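PDB 1IV3: 2-C-methyl-D-erythritol 2,4-cyclodiphosphate synthase from Thermus thermophilus, which converts 4-diphosphocytidyl-2-C-methyl-D-erythritol 2-phosphate to 2-C-methyl-D-erythritol 2,4-cyclodiphosphate, releasing CMP, in the non-mevalonate route to isoprenoids. Local coordinates for residues A[50-55]-A[82-87]; A[91-96]-A[124-129]. The protein carries 3 engineered substitutions. All coordinates share one frame; numbering follows the deposited sequence.

Contact 1: A[50-55]-A[82-87]; sequences SAYGLG and RLVEAR
Y52 and L54 are the two bumps that the turn after helix 39-50 pushes against the last turn of helix 73-86. The tyrosine ring fills the hollow between V84 and R87: its CD1 lies 3.7 Å from V84 CG1, while at the diagonally opposite ring carbon CE2 meets R87 CB at 3.8 Å. L54 uses its fork, turned to the helix by a CG set beside the backbone N (chi1 -61°). CD1 drops toward V84 CG1 and L83 CB, and CD2 rests 3.5 Å from R87 NE, so a branched side chain suits a place with two walls. R87 NH1 also bonds to L83 O at 2.9 Å, limiting the swing of the guanidinium beside L54. A water in the ring plane links Y52 OH to R87 O, which lies just past the helix end. An alanine in place of Y52 would probably open a gap between V84 and R87 and deprive the water of its hydroxyl partner. G53, at positive phi (69°), is the C-prime residue of a Schellman motif that ends helix 39-50, with L54 following it. The contact thus joins the C-terminal ends of helices 39-50 and 73-86, with A89 packing against Y52 and V84.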
loop_
_atom_site.group_PDB
_atom_site.type_symbol
_atom_site.label_atom_id
_atom_site.label_comp_id
_atom_site.label_asym_id
_atom_site.label_seq_id
_atom_site.Cartn_x
_atom_site.Cartn_y
_atom_site.Cartn_z
ATOM N N SER A 50 3.261 2.077 -13.902
ATOM C CA SER A 50 4.387 1.858 -12.997
ATOM C C SER A 50 5.130 0.557 -13.302
ATOM O O SER A 50 6.361 0.506 -13.206
ATOM C CB SER A 50 3.868 1.859 -11.548
ATOM O OG SER A 50 4.975 2.083 -10.675
ATOM N N ALA A 51 4.386 -0.489 -13.656
ATOM C CA ALA A 51 4.996 -1.785 -13.927
ATOM C C ALA A 51 6.000 -1.721 -15.079
ATOM O O ALA A 51 6.824 -2.630 -15.190
ATOM C CB ALA A 51 3.952 -2.847 -14.233
ATOM N N TYR A 52 5.917 -0.690 -15.918
ATOM C CA TYR A 52 6.878 -0.527 -17.003
ATOM C C TYR A 52 7.629 0.780 -16.926
ATOM O O TYR A 52 8.326 1.149 -17.871
ATOM C CB TYR A 52 6.161 -0.652 -18.357
ATOM C CG TYR A 52 6.041 -2.103 -18.755
ATOM C CD1 TYR A 52 5.003 -2.864 -18.220
ATOM C CD2 TYR A 52 6.953 -2.690 -19.619
ATOM C CE1 TYR A 52 4.869 -4.196 -18.552
ATOM C CE2 TYR A 52 6.813 -4.024 -19.961
ATOM C CZ TYR A 52 5.776 -4.755 -19.428
ATOM O OH TYR A 52 5.626 -6.076 -19.758
ATOM N N GLY A 53 7.545 1.494 -15.799
ATOM C CA GLY A 53 8.303 2.723 -15.658
ATOM C C GLY A 53 7.790 3.829 -16.568
ATOM O O GLY A 53 8.551 4.759 -16.849
ATOM N N LEU A 54 6.548 3.772 -17.037
ATOM C CA LEU A 54 6.076 4.693 -18.069
ATOM C C LEU A 54 5.668 6.050 -17.555
ATOM O O LEU A 54 5.467 7.008 -18.296
ATOM C CB LEU A 54 4.897 4.015 -18.779
ATOM C CG LEU A 54 5.319 2.696 -19.453
ATOM C CD1 LEU A 54 4.091 1.959 -19.948
ATOM C CD2 LEU A 54 6.319 2.998 -20.552
ATOM N N GLY A 55 5.552 6.188 -16.235
ATOM C CA GLY A 55 5.206 7.491 -15.689
ATOM C C GLY A 55 3.979 7.339 -14.807
ATOM O O GLY A 55 3.944 6.353 -14.072
ATOM N N ARG A 82 -2.872 -0.541 -23.383
ATOM C CA ARG A 82 -2.326 -0.632 -24.749
ATOM C C ARG A 82 -0.815 -0.468 -24.741
ATOM O O ARG A 82 -0.084 -1.210 -25.399
ATOM C CB ARG A 82 -2.939 0.423 -25.670
ATOM C CG ARG A 82 -2.461 0.319 -27.125
ATOM C CD ARG A 82 -3.089 1.416 -27.981
ATOM N NE ARG A 82 -2.504 2.724 -27.671
ATOM C CZ ARG A 82 -1.271 3.028 -28.085
ATOM N NH1 ARG A 82 -0.585 2.126 -28.790
ATOM N NH2 ARG A 82 -0.727 4.209 -27.813
ATOM N N LEU A 83 -0.342 0.510 -23.970
ATOM C CA LEU A 83 1.087 0.790 -23.856
ATOM C C LEU A 83 1.847 -0.378 -23.248
ATOM O O LEU A 83 2.914 -0.726 -23.742
ATOM C CB LEU A 83 1.316 2.044 -23.008
ATOM C CG LEU A 83 0.745 3.347 -23.559
ATOM C CD1 LEU A 83 0.834 4.450 -22.512
ATOM C CD2 LEU A 83 1.466 3.764 -24.837
ATOM N N VAL A 84 1.354 -1.012 -22.176
ATOM C CA VAL A 84 2.188 -2.129 -21.686
ATOM C C VAL A 84 2.098 -3.341 -22.604
ATOM O O VAL A 84 3.093 -4.064 -22.739
ATOM C CB VAL A 84 1.796 -2.444 -20.242
ATOM C CG1 VAL A 84 1.928 -1.139 -19.459
ATOM C CG2 VAL A 84 0.394 -3.011 -20.144
ATOM N N GLU A 85 0.938 -3.569 -23.235
ATOM C CA GLU A 85 0.777 -4.737 -24.119
ATOM C C GLU A 85 1.738 -4.572 -25.278
ATOM O O GLU A 85 2.375 -5.502 -25.764
ATOM C CB GLU A 85 -0.653 -4.912 -24.624
ATOM C CG GLU A 85 -1.578 -5.540 -23.590
ATOM C CD GLU A 85 -3.055 -5.413 -23.887
ATOM O OE1 GLU A 85 -3.429 -5.083 -25.030
ATOM O OE2 GLU A 85 -3.874 -5.639 -22.966
ATOM N N ALA A 86 1.876 -3.321 -25.717
ATOM C CA ALA A 86 2.824 -3.126 -26.822
ATOM C C ALA A 86 4.243 -3.447 -26.415
ATOM O O ALA A 86 5.117 -3.672 -27.250
ATOM C CB ALA A 86 2.742 -1.682 -27.303
ATOM N N ARG A 87 4.511 -3.446 -25.122
ATOM C CA ARG A 87 5.860 -3.739 -24.637
ATOM C C ARG A 87 5.999 -5.186 -24.189
ATOM O O ARG A 87 6.990 -5.505 -23.531
ATOM C CB ARG A 87 6.211 -2.741 -23.530
ATOM C CG ARG A 87 6.519 -1.350 -24.110
ATOM C CD ARG A 87 6.321 -0.283 -23.042
ATOM N NE ARG A 87 6.525 1.077 -23.516
ATOM C CZ ARG A 87 5.759 1.766 -24.350
ATOM N NH1 ARG A 87 4.648 1.266 -24.887
ATOM N NH2 ARG A 87 6.118 3.006 -24.666
HETATM O O HOH W 1 7.512 -7.193 -21.141
#

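Contact 2: A[91-96]-A[124-129]; sequences LLQASL and QDRIGL
A94 and G128 lie at the middle of three backbone hydrogen bonds that join two parallel strands. A94 N gives its hydrogen to R126 O at 3.1 Å, G128 N to A94 O at 2.8 Å, and L96 N to G128 O at 2.7 Å. The first two are nearly straight at the hydrogen, and the strand directions differ by only 2°. A CA-H...O contact from S95 CA to G128 O, 3.2 Å, adds a weaker tie.

Glycine suits position 128, since a CB there would come tight against S95 OG. That hydroxyl is hydrogen-bonded to S50 OG and Y5 N, both of a neighbouring subunit, so it could not easily turn aside.

Apolar packing lies on the face carrying A94, I127, L96 and L129. L96 CG meets L129 CD1 at 4.0 Å, and helix 109-120 covers this side through M120 on A94 and I127 and L112 on L129. A94 also touches L44 of helix 39-50, and its small side chain suits a place between two helices.

At the start of strand 91-99, a classic beta bulge puts both L92 and Q93 opposite L149. R126 bends at chi2 (-71°), which folds its aliphatic part past L92 O and lays one guanidinium face on L92, with CD1 3.6 Å above the plane over its centre. The amide of Q93 stands at the guanidinium edge, the two planes 74° apart.

The chemistry therefore divides the work: main-chain bonds fix the strand register, leucines and isoleucine seal the helix side, and the arginine spreads its flat, charged group over a leucine at the end where R2 of the neighbouring subunit also packs and pairs with D125.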
loop_
_atom_site.group_PDB
_atom_site.type_symbol
_atom_site.label_atom_id
_atom_site.label_comp_id
_atom_site.label_asym_id
_atom_site.label_seq_id
_atom_site.Cartn_x
_atom_site.Cartn_y
_atom_site.Cartn_z
ATOM N N LEU A 91 -1.176 -8.903 -18.697
ATOM C CA LEU A 91 -1.711 -8.723 -17.345
ATOM C C LEU A 91 -2.191 -10.053 -16.792
ATOM O O LEU A 91 -2.854 -10.805 -17.508
ATOM C CB LEU A 91 -2.840 -7.706 -17.405
ATOM C CG LEU A 91 -3.453 -7.214 -16.101
ATOM C CD1 LEU A 91 -2.414 -6.776 -15.068
ATOM C CD2 LEU A 91 -4.399 -6.058 -16.449
ATOM N N LEU A 92 -1.863 -10.360 -15.541
ATOM C CA LEU A 92 -2.277 -11.588 -14.881
ATOM C C LEU A 92 -3.252 -11.377 -13.736
ATOM O O LEU A 92 -4.155 -12.174 -13.509
ATOM C CB LEU A 92 -1.068 -12.357 -14.305
ATOM C CG LEU A 92 -1.459 -13.647 -13.572
ATOM C CD1 LEU A 92 -2.167 -14.647 -14.472
ATOM C CD2 LEU A 92 -0.227 -14.305 -12.964
ATOM N N GLN A 93 -3.042 -10.289 -12.971
ATOM C CA GLN A 93 -3.861 -10.144 -11.769
ATOM C C GLN A 93 -3.954 -8.704 -11.308
ATOM O O GLN A 93 -2.945 -7.990 -11.501
ATOM C CB GLN A 93 -3.232 -10.975 -10.625
ATOM C CG GLN A 93 -4.164 -11.064 -9.414
ATOM C CD GLN A 93 -3.879 -12.246 -8.495
ATOM O OE1 GLN A 93 -4.738 -12.654 -7.692
ATOM N NE2 GLN A 93 -2.655 -12.746 -8.618
ATOM N N ALA A 94 -5.076 -8.301 -10.711
ATOM C CA ALA A 94 -5.125 -6.981 -10.068
ATOM C C ALA A 94 -5.757 -7.149 -8.689
ATOM O O ALA A 94 -6.779 -7.815 -8.575
ATOM C CB ALA A 94 -5.884 -5.955 -10.909
ATOM N N SER A 95 -5.146 -6.547 -7.667
ATOM C CA SER A 95 -5.650 -6.660 -6.308
ATOM C C SER A 95 -5.703 -5.259 -5.734
ATOM O O SER A 95 -4.657 -4.604 -5.722
ATOM C CB SER A 95 -4.732 -7.550 -5.462
ATOM O OG SER A 95 -5.280 -7.669 -4.150
ATOM N N LEU A 96 -6.884 -4.805 -5.310
ATOM C CA LEU A 96 -6.912 -3.426 -4.817
ATOM C C LEU A 96 -7.896 -3.251 -3.672
ATOM O O LEU A 96 -8.817 -4.047 -3.532
ATOM C CB LEU A 96 -7.291 -2.460 -5.934
ATOM C CG LEU A 96 -8.729 -2.572 -6.440
ATOM C CD1 LEU A 96 -9.138 -1.324 -7.214
ATOM C CD2 LEU A 96 -8.879 -3.789 -7.347
ATOM N N GLN A 124 -12.606 -13.615 -13.064
ATOM C CA GLN A 124 -13.053 -13.061 -11.789
ATOM C C GLN A 124 -12.157 -13.439 -10.622
ATOM O O GLN A 124 -12.009 -12.631 -9.691
ATOM C CB GLN A 124 -14.517 -13.482 -11.528
ATOM C CG GLN A 124 -15.441 -13.050 -12.652
ATOM C CD GLN A 124 -16.536 -12.075 -12.283
ATOM O OE1 GLN A 124 -16.939 -11.977 -11.131
ATOM N NE2 GLN A 124 -17.061 -11.343 -13.261
ATOM N N ASP A 125 -11.530 -14.614 -10.648
ATOM C CA ASP A 125 -10.679 -14.980 -9.506
ATOM C C ASP A 125 -9.324 -14.279 -9.506
ATOM O O ASP A 125 -8.498 -14.366 -8.592
ATOM C CB ASP A 125 -10.491 -16.507 -9.533
ATOM C CG ASP A 125 -9.646 -16.867 -10.749
ATOM O OD1 ASP A 125 -8.417 -17.016 -10.615
ATOM O OD2 ASP A 125 -10.248 -16.960 -11.837
ATOM N N ARG A 126 -9.041 -13.526 -10.573
ATOM C CA ARG A 126 -7.829 -12.733 -10.669
ATOM C C ARG A 126 -8.152 -11.261 -10.452
ATOM O O ARG A 126 -7.296 -10.402 -10.680
ATOM C CB ARG A 126 -7.189 -12.930 -12.058
ATOM C CG ARG A 126 -6.549 -14.299 -12.239
ATOM C CD ARG A 126 -5.292 -14.382 -11.381
ATOM N NE ARG A 126 -4.484 -15.567 -11.591
ATOM C CZ ARG A 126 -3.221 -15.742 -11.228
ATOM N NH1 ARG A 126 -2.487 -14.820 -10.589
ATOM N NH2 ARG A 126 -2.679 -16.925 -11.535
ATOM N N ILE A 127 -9.388 -10.967 -10.047
ATOM C CA ILE A 127 -9.758 -9.607 -9.648
ATOM C C ILE A 127 -9.923 -9.612 -8.125
ATOM O O ILE A 127 -10.882 -10.197 -7.618
ATOM C CB ILE A 127 -11.044 -9.074 -10.301
ATOM C CG1 ILE A 127 -10.988 -8.940 -11.825
ATOM C CG2 ILE A 127 -11.428 -7.726 -9.671
ATOM C CD1 ILE A 127 -9.949 -7.913 -12.246
ATOM N N GLY A 128 -8.992 -8.980 -7.404
ATOM C CA GLY A 128 -9.097 -9.015 -5.951
ATOM C C GLY A 128 -9.521 -7.646 -5.438
ATOM O O GLY A 128 -8.666 -6.799 -5.237
ATOM N N LEU A 129 -10.815 -7.435 -5.262
ATOM C CA LEU A 129 -11.343 -6.151 -4.832
ATOM C C LEU A 129 -11.792 -6.262 -3.382
ATOM O O LEU A 129 -12.609 -7.147 -3.099
ATOM C CB LEU A 129 -12.499 -5.770 -5.763
ATOM C CG LEU A 129 -13.301 -4.531 -5.358
ATOM C CD1 LEU A 129 -12.421 -3.297 -5.237
ATOM C CD2 LEU A 129 -14.426 -4.271 -6.375
#

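The two contacts follow one another along the chain: contact 1 closes at the end of helix 73-86, and contact 2 opens a few residues later with strand 91-99. Their centres lie 18 Å apart, and their segments do not otherwise touch. The trimer relates them more closely, because S50 of contact 1 bonds through OG to S95 OG of contact 2 in another subunit and packs on its G128. Each also borders the substrate site: the L83 side chain is about 5 Å from that of F61, predicted to bind the substrate, and the L129 side chain about 3 Å from that of F131, a substrate-binding residue. Magnesium is more remote, about 12 Å from the L96 side chain.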